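Local coordinates for uncharacterized protein (Thermus thermophilus HB8, PDB 6SCE) that is a DNA nuclease of Type III CRISPR defence that cyclic oligoadenylate switches on, at residues A[128-133]-A[350-355]; A[544-549]-A[553-558]; A[566-571]-A[601-606]. All blocks are in the same frame, centred on the assembly; numbering follows the deposited sequence. Where two conformers were deposited one is given.

Contact 1 (A[128-133]-A[350-355]). With nucleotides of chain B.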
loop_
_atom_site.group_PDB
_atom_site.type_symbol
_atom_site.label_atom_id
_atom_site.label_comp_id
_atom_site.label_asym_id
_atom_site.label_seq_id
_atom_site.Cartn_x
_atom_site.Cartn_y
_atom_site.Cartn_z
ATOM N N GLU A 128 -9.660 -3.618 -29.151
ATOM C CA GLU A 128 -8.449 -3.441 -28.357
ATOM C C GLU A 128 -7.452 -2.537 -29.050
ATOM O O GLU A 128 -6.953 -2.855 -30.120
ATOM C CB GLU A 128 -7.799 -4.786 -28.031
ATOM C CG GLU A 128 -8.553 -5.544 -26.955
ATOM C CD GLU A 128 -7.655 -6.504 -26.194
ATOM O OE1 GLU A 128 -6.905 -7.248 -26.871
ATOM O OE2 GLU A 128 -7.705 -6.490 -24.932
ATOM N N GLU A 129 -7.154 -1.408 -28.414
ATOM C CA GLU A 129 -6.288 -0.387 -28.983
ATOM C C GLU A 129 -5.603 0.254 -27.802
ATOM O O GLU A 129 -6.181 0.346 -26.728
ATOM C CB GLU A 129 -7.095 0.714 -29.684
ATOM C CG GLU A 129 -7.740 0.336 -31.004
ATOM C CD GLU A 129 -8.689 1.410 -31.514
ATOM O OE1 GLU A 129 -8.666 2.548 -30.983
ATOM O OE2 GLU A 129 -9.464 1.105 -32.441
ATOM N N GLU A 130 -4.398 0.739 -28.005
ATOM C CA GLU A 130 -3.704 1.469 -26.964
ATOM C C GLU A 130 -3.135 2.741 -27.612
ATOM O O GLU A 130 -2.766 2.712 -28.786
ATOM C CB GLU A 130 -2.627 0.538 -26.415
ATOM C CG GLU A 130 -1.596 1.151 -25.505
ATOM C CD GLU A 130 -0.441 0.207 -25.252
ATOM O OE1 GLU A 130 -0.657 -1.021 -25.205
ATOM O OE2 GLU A 130 0.689 0.693 -25.102
ATOM N N ARG A 131 -3.131 3.868 -26.901
ATOM C CA ARG A 131 -2.473 5.079 -27.383
ATOM C C ARG A 131 -1.843 5.857 -26.228
ATOM O O ARG A 131 -2.361 5.836 -25.100
ATOM C CB ARG A 131 -3.457 5.969 -28.165
ATOM C CG ARG A 131 -4.518 6.680 -27.343
ATOM C CD ARG A 131 -5.335 7.652 -28.194
ATOM N NE ARG A 131 -6.397 6.968 -28.922
ATOM C CZ ARG A 131 -7.694 7.224 -28.799
ATOM N NH1 ARG A 131 -8.560 6.517 -29.507
ATOM N NH2 ARG A 131 -8.129 8.188 -27.988
ATOM N N SER A 132 -0.748 6.539 -26.521
ATOM C CA SER A 132 -0.068 7.378 -25.580
ATOM C C SER A 132 -0.864 8.635 -25.398
ATOM O O SER A 132 -1.419 9.169 -26.370
ATOM C CB SER A 132 1.322 7.730 -26.116
ATOM O OG SER A 132 1.999 8.496 -25.150
ATOM N N LEU A 133 -0.976 9.089 -24.153
ATOM C CA LEU A 133 -1.747 10.284 -23.823
ATOM C C LEU A 133 -0.873 11.507 -23.604
ATOM O O LEU A 133 -1.086 12.307 -22.660
ATOM C CB LEU A 133 -2.650 10.023 -22.598
ATOM C CG LEU A 133 -3.661 8.890 -22.848
ATOM C CD1 LEU A 133 -4.478 8.707 -21.580
ATOM C CD2 LEU A 133 -4.552 9.152 -24.054
ATOM N N GLY A 350 5.449 -4.118 -19.032
ATOM C CA GLY A 350 5.178 -2.953 -18.193
ATOM C C GLY A 350 3.792 -3.042 -17.565
ATOM O O GLY A 350 3.039 -3.979 -17.830
ATOM N N PRO A 351 3.446 -2.031 -16.763
ATOM C CA PRO A 351 2.166 -2.092 -16.032
ATOM C C PRO A 351 0.942 -1.946 -16.900
ATOM O O PRO A 351 -0.167 -2.166 -16.430
ATOM C CB PRO A 351 2.294 -0.946 -15.019
ATOM C CG PRO A 351 3.302 -0.012 -15.581
ATOM C CD PRO A 351 4.303 -0.951 -16.257
ATOM N N TRP A 352 1.136 -1.580 -18.164
ATOM C CA TRP A 352 0.057 -1.481 -19.135
ATOM C C TRP A 352 -0.261 -2.795 -19.805
ATOM O O TRP A 352 -1.179 -2.843 -20.608
ATOM C CB TRP A 352 0.442 -0.479 -20.253
ATOM C CG TRP A 352 1.717 -0.954 -20.963
ATOM C CD1 TRP A 352 1.806 -1.856 -21.997
ATOM C CD2 TRP A 352 3.061 -0.577 -20.646
ATOM N NE1 TRP A 352 3.131 -2.076 -22.318
ATOM C CE2 TRP A 352 3.917 -1.288 -21.523
ATOM C CE3 TRP A 352 3.623 0.307 -19.722
ATOM C CZ2 TRP A 352 5.300 -1.141 -21.497
ATOM C CZ3 TRP A 352 5.003 0.445 -19.693
ATOM C CH2 TRP A 352 5.822 -0.277 -20.573
ATOM N N ALA A 353 0.480 -3.854 -19.504
ATOM C CA ALA A 353 0.500 -5.030 -20.391
ATOM C C ALA A 353 -0.617 -6.045 -20.127
ATOM O O ALA A 353 -0.371 -7.205 -19.813
ATOM C CB ALA A 353 1.852 -5.685 -20.341
ATOM N N LEU A 354 -1.845 -5.559 -20.279
ATOM C CA LEU A 354 -3.053 -6.339 -20.092
ATOM C C LEU A 354 -3.011 -7.570 -21.001
ATOM O O LEU A 354 -3.278 -8.680 -20.574
ATOM C CB LEU A 354 -4.238 -5.471 -20.442
ATOM C CG LEU A 354 -5.611 -6.095 -20.390
ATOM C CD1 LEU A 354 -6.670 -5.021 -20.199
ATOM C CD2 LEU A 354 -5.916 -6.936 -21.627
ATOM N N ARG A 355 -2.641 -7.373 -22.263
ATOM C CA ARG A 355 -2.666 -8.508 -23.205
ATOM C C ARG A 355 -1.602 -9.548 -22.930
ATOM O O ARG A 355 -1.830 -10.746 -23.171
ATOM C CB ARG A 355 -2.586 -7.999 -24.640
ATOM C CG ARG A 355 -3.856 -7.248 -25.034
ATOM C CD ARG A 355 -3.857 -6.722 -26.479
ATOM N NE ARG A 355 -2.810 -5.733 -26.749
ATOM C CZ ARG A 355 -1.594 -6.016 -27.235
ATOM N NH1 ARG A 355 -0.718 -5.038 -27.450
ATOM N NH2 ARG A 355 -1.232 -7.268 -27.514
ATOM P P A B 3 -5.032 1.123 -10.352
ATOM O OP1 A B 3 -5.164 0.857 -11.842
ATOM O OP2 A B 3 -6.334 0.991 -9.609
ATOM O "O5'" A B 3 -3.941 0.144 -9.749
ATOM C "C5'" A B 3 -3.360 0.314 -8.448
ATOM C "C4'" A B 3 -2.471 -0.883 -8.204
ATOM O "O4'" A B 3 -1.369 -0.878 -9.161
ATOM C "C3'" A B 3 -1.836 -0.963 -6.821
ATOM O "O3'" A B 3 -2.075 -2.271 -6.339
ATOM C "C2'" A B 3 -0.348 -0.706 -7.106
ATOM O "O2'" A B 3 0.527 -1.306 -6.176
ATOM C "C1'" A B 3 -0.213 -1.316 -8.495
ATOM N N9 A B 3 0.925 -0.829 -9.241
ATOM C C8 A B 3 1.280 0.486 -9.424
ATOM N N7 A B 3 2.348 0.614 -10.186
ATOM C C5 A B 3 2.678 -0.683 -10.544
ATOM C C6 A B 3 3.706 -1.202 -11.355
ATOM N N6 A B 3 4.581 -0.431 -11.994
ATOM N N1 A B 3 3.735 -2.544 -11.523
ATOM C C2 A B 3 2.819 -3.300 -10.905
ATOM N N3 A B 3 1.809 -2.924 -10.110
ATOM C C4 A B 3 1.801 -1.584 -9.973
HETATM O O HOH W 1 -1.657 -2.420 -23.246
#

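Contact 2 (A[544-549]-A[553-558])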
loop_
_atom_site.group_PDB
_atom_site.type_symbol
_atom_site.label_atom_id
_atom_site.label_comp_id
_atom_site.label_asym_id
_atom_site.label_seq_id
_atom_site.Cartn_x
_atom_site.Cartn_y
_atom_site.Cartn_z
ATOM N N GLY A 544 6.058 -5.379 19.547
ATOM C CA GLY A 544 5.108 -6.444 19.399
ATOM C C GLY A 544 4.491 -6.393 18.005
ATOM O O GLY A 544 4.608 -5.403 17.289
ATOM N N VAL A 545 3.859 -7.487 17.618
ATOM C CA VAL A 545 3.141 -7.522 16.356
ATOM C C VAL A 545 1.986 -8.510 16.488
ATOM O O VAL A 545 2.089 -9.542 17.157
ATOM C CB VAL A 545 4.085 -7.824 15.163
ATOM C CG1 VAL A 545 4.747 -9.190 15.296
ATOM C CG2 VAL A 545 3.370 -7.699 13.823
ATOM N N PHE A 546 0.859 -8.151 15.883
ATOM C CA PHE A 546 -0.251 -9.085 15.804
ATOM C C PHE A 546 -0.949 -8.975 14.450
ATOM O O PHE A 546 -0.878 -7.928 13.769
ATOM C CB PHE A 546 -1.224 -8.998 17.015
ATOM C CG PHE A 546 -1.933 -7.685 17.183
ATOM C CD1 PHE A 546 -1.353 -6.656 17.908
ATOM C CD2 PHE A 546 -3.229 -7.518 16.714
ATOM C CE1 PHE A 546 -2.026 -5.456 18.097
ATOM C CE2 PHE A 546 -3.917 -6.329 16.906
ATOM C CZ PHE A 546 -3.313 -5.290 17.588
ATOM N N PHE A 547 -1.592 -10.075 14.065
ATOM C CA PHE A 547 -2.324 -10.158 12.802
ATOM C C PHE A 547 -3.759 -10.566 13.119
ATOM O O PHE A 547 -3.979 -11.512 13.867
ATOM C CB PHE A 547 -1.638 -11.156 11.867
ATOM C CG PHE A 547 -2.294 -11.270 10.526
ATOM C CD1 PHE A 547 -2.331 -10.192 9.668
ATOM C CD2 PHE A 547 -2.904 -12.462 10.135
ATOM C CE1 PHE A 547 -2.964 -10.278 8.441
ATOM C CE2 PHE A 547 -3.521 -12.560 8.901
ATOM C CZ PHE A 547 -3.552 -11.466 8.054
ATOM N N HIS A 548 -4.731 -9.812 12.610
ATOM C CA HIS A 548 -6.119 -10.178 12.835
ATOM C C HIS A 548 -6.946 -9.831 11.612
ATOM O O HIS A 548 -7.092 -8.668 11.278
ATOM C CB HIS A 548 -6.672 -9.460 14.065
ATOM C CG HIS A 548 -8.032 -9.932 14.471
ATOM N ND1 HIS A 548 -8.328 -11.266 14.642
ATOM C CD2 HIS A 548 -9.173 -9.251 14.741
ATOM C CE1 HIS A 548 -9.603 -11.388 14.981
ATOM N NE2 HIS A 548 -10.136 -10.182 15.051
ATOM N N ARG A 549 -7.445 -10.856 10.934
ATOM C CA ARG A 549 -8.429 -10.692 9.854
ATOM C C ARG A 549 -8.046 -9.781 8.679
ATOM O O ARG A 549 -8.887 -9.064 8.173
ATOM C CB ARG A 549 -9.752 -10.229 10.458
ATOM C CG ARG A 549 -10.294 -11.272 11.439
ATOM C CD ARG A 549 -11.710 -10.984 11.871
ATOM N NE ARG A 549 -12.658 -10.883 10.754
ATOM C CZ ARG A 549 -13.220 -11.905 10.106
ATOM N NH1 ARG A 549 -12.933 -13.172 10.398
ATOM N NH2 ARG A 549 -14.081 -11.650 9.131
ATOM N N TRP A 553 -0.708 -5.433 12.650
ATOM C CA TRP A 553 -0.536 -4.380 13.656
ATOM C C TRP A 553 0.865 -4.481 14.230
ATOM O O TRP A 553 1.315 -5.575 14.561
ATOM C CB TRP A 553 -1.502 -4.566 14.834
ATOM C CG TRP A 553 -2.958 -4.353 14.544
ATOM C CD1 TRP A 553 -3.779 -5.167 13.827
ATOM C CD2 TRP A 553 -3.775 -3.296 15.042
ATOM N NE1 TRP A 553 -5.057 -4.648 13.797
ATOM C CE2 TRP A 553 -5.084 -3.511 14.551
ATOM C CE3 TRP A 553 -3.529 -2.178 15.851
ATOM C CZ2 TRP A 553 -6.140 -2.650 14.838
ATOM C CZ3 TRP A 553 -4.563 -1.317 16.111
ATOM C CH2 TRP A 553 -5.862 -1.552 15.602
ATOM N N PHE A 554 1.537 -3.337 14.329
ATOM C CA PHE A 554 2.781 -3.216 15.062
ATOM C C PHE A 554 2.479 -2.529 16.384
ATOM O O PHE A 554 1.655 -1.615 16.444
ATOM C CB PHE A 554 3.790 -2.382 14.278
ATOM C CG PHE A 554 4.220 -3.011 12.990
ATOM C CD1 PHE A 554 4.557 -4.356 12.935
ATOM C CD2 PHE A 554 4.301 -2.256 11.830
ATOM C CE1 PHE A 554 4.951 -4.937 11.743
ATOM C CE2 PHE A 554 4.702 -2.831 10.639
ATOM C CZ PHE A 554 5.038 -4.159 10.593
ATOM N N VAL A 555 3.172 -2.964 17.431
ATOM C CA VAL A 555 2.931 -2.463 18.779
ATOM C C VAL A 555 4.149 -1.668 19.247
ATOM O O VAL A 555 5.304 -2.102 19.046
ATOM C CB VAL A 555 2.682 -3.615 19.773
ATOM C CG1 VAL A 555 2.359 -3.073 21.166
ATOM C CG2 VAL A 555 1.560 -4.516 19.286
ATOM N N GLU A 556 3.895 -0.499 19.842
ATOM C CA GLU A 556 4.972 0.291 20.482
ATOM C C GLU A 556 4.576 0.490 21.936
ATOM O O GLU A 556 3.462 0.928 22.206
ATOM C CB GLU A 556 5.171 1.645 19.788
ATOM C CG GLU A 556 6.258 2.539 20.387
ATOM C CD GLU A 556 7.675 2.064 20.107
ATOM O OE1 GLU A 556 7.873 1.195 19.233
ATOM O OE2 GLU A 556 8.606 2.576 20.762
ATOM N N CYS A 557 5.502 0.179 22.844
ATOM C CA CYS A 557 5.273 0.225 24.291
ATOM C C CYS A 557 6.247 1.202 24.931
ATOM O O CYS A 557 7.457 1.054 24.766
ATOM C CB CYS A 557 5.525 -1.141 24.913
ATOM S SG CYS A 557 4.302 -2.382 24.460
ATOM N N LYS A 558 5.714 2.186 25.648
ATOM C CA LYS A 558 6.531 3.239 26.263
ATOM C C LYS A 558 6.064 3.511 27.698
ATOM O O LYS A 558 4.899 3.262 28.035
ATOM C CB LYS A 558 6.459 4.529 25.435
ATOM C CG LYS A 558 7.248 4.498 24.122
ATOM C CD LYS A 558 8.733 4.259 24.348
ATOM C CE LYS A 558 9.568 4.827 23.214
ATOM N NZ LYS A 558 10.921 4.228 23.192
HETATM O O HOH W 2 -7.225 -6.219 12.725
#

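Contact 3 (A[566-571]-A[601-606])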
loop_
_atom_site.group_PDB
_atom_site.type_symbol
_atom_site.label_atom_id
_atom_site.label_comp_id
_atom_site.label_asym_id
_atom_site.label_seq_id
_atom_site.Cartn_x
_atom_site.Cartn_y
_atom_site.Cartn_z
ATOM N N GLU A 566 6.935 10.875 20.292
ATOM C CA GLU A 566 8.190 10.945 19.541
ATOM C C GLU A 566 8.256 9.863 18.460
ATOM O O GLU A 566 8.887 10.054 17.407
ATOM C CB GLU A 566 9.393 10.781 20.480
ATOM C CG GLU A 566 10.745 11.041 19.823
ATOM N N ARG A 567 7.622 8.727 18.731
ATOM C CA ARG A 567 7.672 7.598 17.818
ATOM C C ARG A 567 6.607 7.653 16.714
ATOM O O ARG A 567 6.801 7.072 15.645
ATOM C CB ARG A 567 7.575 6.299 18.612
ATOM C CG ARG A 567 8.899 5.879 19.228
ATOM C CD ARG A 567 9.791 5.187 18.206
ATOM N NE ARG A 567 9.179 3.944 17.740
ATOM C CZ ARG A 567 9.575 3.234 16.687
ATOM N NH1 ARG A 567 10.600 3.629 15.945
ATOM N NH2 ARG A 567 8.929 2.120 16.372
ATOM N N ALA A 568 5.524 8.383 16.955
ATOM C CA ALA A 568 4.345 8.343 16.090
ATOM C C ALA A 568 4.606 8.648 14.600
ATOM O O ALA A 568 4.083 7.955 13.742
ATOM C CB ALA A 568 3.255 9.254 16.635
ATOM N N PRO A 569 5.403 9.689 14.293
ATOM C CA PRO A 569 5.636 10.008 12.883
ATOM C C PRO A 569 6.285 8.850 12.107
ATOM O O PRO A 569 5.836 8.523 11.014
ATOM C CB PRO A 569 6.592 11.206 12.942
ATOM C CG PRO A 569 6.367 11.808 14.303
ATOM C CD PRO A 569 6.074 10.644 15.199
ATOM N N ILE A 570 7.318 8.243 12.679
ATOM C CA ILE A 570 7.988 7.120 12.032
ATOM C C ILE A 570 7.103 5.875 12.069
ATOM O O ILE A 570 7.008 5.163 11.092
ATOM C CB ILE A 570 9.384 6.855 12.635
ATOM C CG1 ILE A 570 10.353 7.911 12.088
ATOM C CG2 ILE A 570 9.891 5.445 12.308
ATOM C CD1 ILE A 570 11.803 7.660 12.444
HETATM N N MSE A 571 6.436 5.637 13.188
HETATM C CA MSE A 571 5.556 4.479 13.287
HETATM C C MSE A 571 4.474 4.498 12.224
HETATM O O MSE A 571 4.178 3.449 11.649
HETATM C CB MSE A 571 4.926 4.415 14.663
HETATM C CG MSE A 571 4.161 3.118 14.860
HETATM SE SE MSE A 571 5.459 1.727 15.334
HETATM C CE MSE A 571 4.137 0.602 16.275
ATOM N N PRO A 601 -4.276 8.750 11.597
ATOM C CA PRO A 601 -5.253 7.883 10.928
ATOM C C PRO A 601 -4.992 6.374 11.056
ATOM O O PRO A 601 -5.941 5.594 11.011
ATOM C CB PRO A 601 -5.154 8.298 9.450
ATOM C CG PRO A 601 -4.547 9.661 9.464
ATOM C CD PRO A 601 -3.640 9.692 10.662
ATOM N N ASN A 602 -3.740 5.962 11.193
ATOM C CA ASN A 602 -3.442 4.526 11.298
ATOM C C ASN A 602 -2.878 4.088 12.643
ATOM O O ASN A 602 -2.460 2.950 12.780
ATOM C CB ASN A 602 -2.555 4.042 10.134
ATOM C CG ASN A 602 -1.125 4.525 10.218
ATOM O OD1 ASN A 602 -0.786 5.373 11.030
ATOM N ND2 ASN A 602 -0.265 3.986 9.335
ATOM N N LEU A 603 -2.879 4.964 13.637
ATOM C CA LEU A 603 -2.425 4.566 14.986
ATOM C C LEU A 603 -3.571 4.624 15.990
ATOM O O LEU A 603 -4.503 5.400 15.809
ATOM C CB LEU A 603 -1.281 5.445 15.454
ATOM C CG LEU A 603 -0.109 5.592 14.485
ATOM C CD1 LEU A 603 0.920 6.565 15.044
ATOM C CD2 LEU A 603 0.532 4.238 14.216
ATOM N N VAL A 604 -3.499 3.771 17.010
ATOM C CA VAL A 604 -4.482 3.708 18.095
ATOM C C VAL A 604 -3.683 3.867 19.398
ATOM O O VAL A 604 -2.639 3.239 19.572
ATOM C CB VAL A 604 -5.247 2.361 18.087
ATOM C CG1 VAL A 604 -6.167 2.219 19.298
ATOM C CG2 VAL A 604 -6.047 2.206 16.803
ATOM N N TYR A 605 -4.154 4.744 20.282
ATOM C CA TYR A 605 -3.434 5.086 21.505
ATOM C C TYR A 605 -4.151 4.519 22.720
ATOM O O TYR A 605 -5.354 4.744 22.896
ATOM C CB TYR A 605 -3.329 6.595 21.638
ATOM C CG TYR A 605 -2.382 7.192 20.638
ATOM C CD1 TYR A 605 -2.821 7.574 19.374
ATOM C CD2 TYR A 605 -1.049 7.353 20.944
ATOM C CE1 TYR A 605 -1.941 8.124 18.457
ATOM C CE2 TYR A 605 -0.166 7.899 20.039
ATOM C CZ TYR A 605 -0.615 8.280 18.795
ATOM O OH TYR A 605 0.286 8.819 17.910
HETATM N N MSE A 606 -3.414 3.783 23.548
HETATM C CA MSE A 606 -3.980 3.187 24.761
HETATM C C MSE A 606 -3.057 3.370 25.932
HETATM O O MSE A 606 -1.866 3.691 25.777
HETATM C CB MSE A 606 -4.210 1.694 24.561
HETATM C CG MSE A 606 -5.178 1.426 23.417
HETATM SE SE MSE A 606 -5.572 -0.477 23.361
HETATM C CE MSE A 606 -7.070 -0.567 24.664
#

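Contact 1 (A[128-133]-A[350-355])
E128 and E130, on and beside the edge strand 129-132 of one Rossmann-like sheet, meet W352, L354 and R355 where a second such sheet leads into helix 354-370. This is the seam between two domains consistent with the CARF fold that reads cyclic oligoadenylate. A type I turn from G350 to A353 starts the helix, and A353 takes the N-cap position. W352 and L354 form the better buried side. With CG set between the backbone N and the carbonyl carbon (chi1 60°), the indole folds back over its own turn, and G350 CA lies 3.5 Å above the ring plane of W352, so a side chain on G350 would run into the six-membered ring. The E130 carboxylate reaches the indole at a slant, OE1 4.1 Å from W352 CD1 with the planes 53° apart. R120 makes a cation-pi contact with W352 and a salt bridge with E130 OE2. Water 1 adds a second link, donating to E130 OE1 at 2.6 Å and to W352 O at 2.7 Å. W352 O also accepts from L354 N, across the inverse gamma turn centred on A353. L354 packs on L124, and its CD2 lies 3.8 Å from E128 OE2.

The exposed side touches closely but without a direct polar bond. E128 and R355 run antiparallel, side against side, with E128 OE1 3.1 Å from R355 CD. Carboxylate and guanidinium planes stand 79° apart, and 4.4 Å from E128 OE1 to R355 NE is too long for a salt bridge; E128 OE1 makes its salt bridge with R358, one helical turn on. P351 packs on the adenine of nucleotide A3 of chain B, consistent with the turn lining the cyclic oligoadenylate pocket: P351 CB lies 3.8 Å from A3 N6.

Contact 2 (A[544-549]-A[553-558])
F546 and W553 face each other across the beta hairpin formed by strands 541-548 and 551-558, at the heart of a mixed sheet whose sequence pattern, D543 followed by E556-C557-K558, is consistent with a PD-(D/E)XK nuclease core. Backbone hydrogen bonds set the register. F546 and W553 form an antiparallel hydrogen-bonded pair, with F546 N to W553 O at 2.9 Å and W553 N to F546 O at 2.7 Å, while V545 and F554 make the adjoining non-hydrogen-bonded pair. V555 N bonds to G544 O at 2.8 Å, the donor standing well above the carbonyl plane. W553 O, which already takes F546 N, also receives a CA-H...O contact from V545 CA, 3.2 Å away.

Aromatic contacts do most of the side-chain work. F546 and W553 lie side by side in an offset stack, centroids of the phenyl and the five-membered ring 4.1 Å apart and planes at 14°. The overlap extends to the aliphatic root: W553 CB sits over the middle of the F546 face as a CH-pi donor. F546 has its CG tucked over the main chain (chi1 63°), which swings the ring across to the neighbouring strand. With F546 cut back to an alanine, this face of the indole is likely to lose its cover and W553 to be freer to turn.

Apolar contacts fill in round the stack. V555 CG2 meets the rim of the F546 ring, 3.9 Å from CD1, and helix 499-513 packs on F546 through L509 and L513. Farther along, E556 OE1 forms a salt bridge with R567 of helix 561-579. At the hairpin end, water 2 lies in the indole plane, accepting from W553 NE1 at 2.9 Å and donating to H548 O at 2.8 Å.

Contact 3 (A[566-571]-A[601-606])
M571 N bonds to R567 O at 2.9 Å, closing the helix turn that directs A568 and M571, modelled as selenomethionine, onto L603 and Y605 of the sheet. It bridges a kink: P569 N, being a proline nitrogen, cannot donate, and I570 N has no bond to the turn before. Helix 561-579 is the connection of a beta-alpha-beta crossover between the parallel strands 551-558 and 584-592, and this contact carries it one strand farther, onto 603-607. The axis of segment 566-571 runs at 156° to that of strand 603-606, with a closest approach of 10.6 Å.

L603 carries most of the contact. Its CG lies anti to the carbonyl carbon (chi1 -51°), and the two methyls part to meet residues one turn apart on the helix. CD1 of L603 touches A568 CB at 3.9 Å and comes 3.7 Å from A568 O; CD2 of L603 reaches M571 CG, also at 3.9 Å. The M571 chain crosses L603 obliquely, then bends at chi2 (81°), which leads its selenium and CE away toward F554 and E556 on strand 551-558. On the other flank Y605 extends its phenol to the helix, and its OH abuts A568 CB at 3.3 Å. That hydroxyl has its hydrogen-bonding partner in S600 OG, just before the strand segment.

A polar tie between the helix and the strand's approach is made by N602 ND2 to A572 O, one residue beyond M571. Between the two segments themselves no hydrogen bond forms. The helix therefore lies on this strand through methyl, methylene and ring-hydroxyl contacts, and the small side chain of A568 probably allows both the leucine methyl and the phenol oxygen to come close.

Overall arrangement
From the N terminus, contact 1 closes first. It bridges 216 residues, bringing the edge strand of the first Rossmann-like sheet to the helix start beside the second, so that the intervening six-stranded sheet lies within its loop. Contact 2 then closes the tight hairpin 541-548/551-558, and contact 3 spans 29 residues between helix 561-579 and strand 603-607. The three follow in series, neither nesting nor crossing. Contacts 2 and 3 share one sheet and touch, with centres 12 Å apart and M571 CE packed on the backbone of F554 and V555. Contact 1 lies about 40 Å from both, centre to centre, across the middle of the chain.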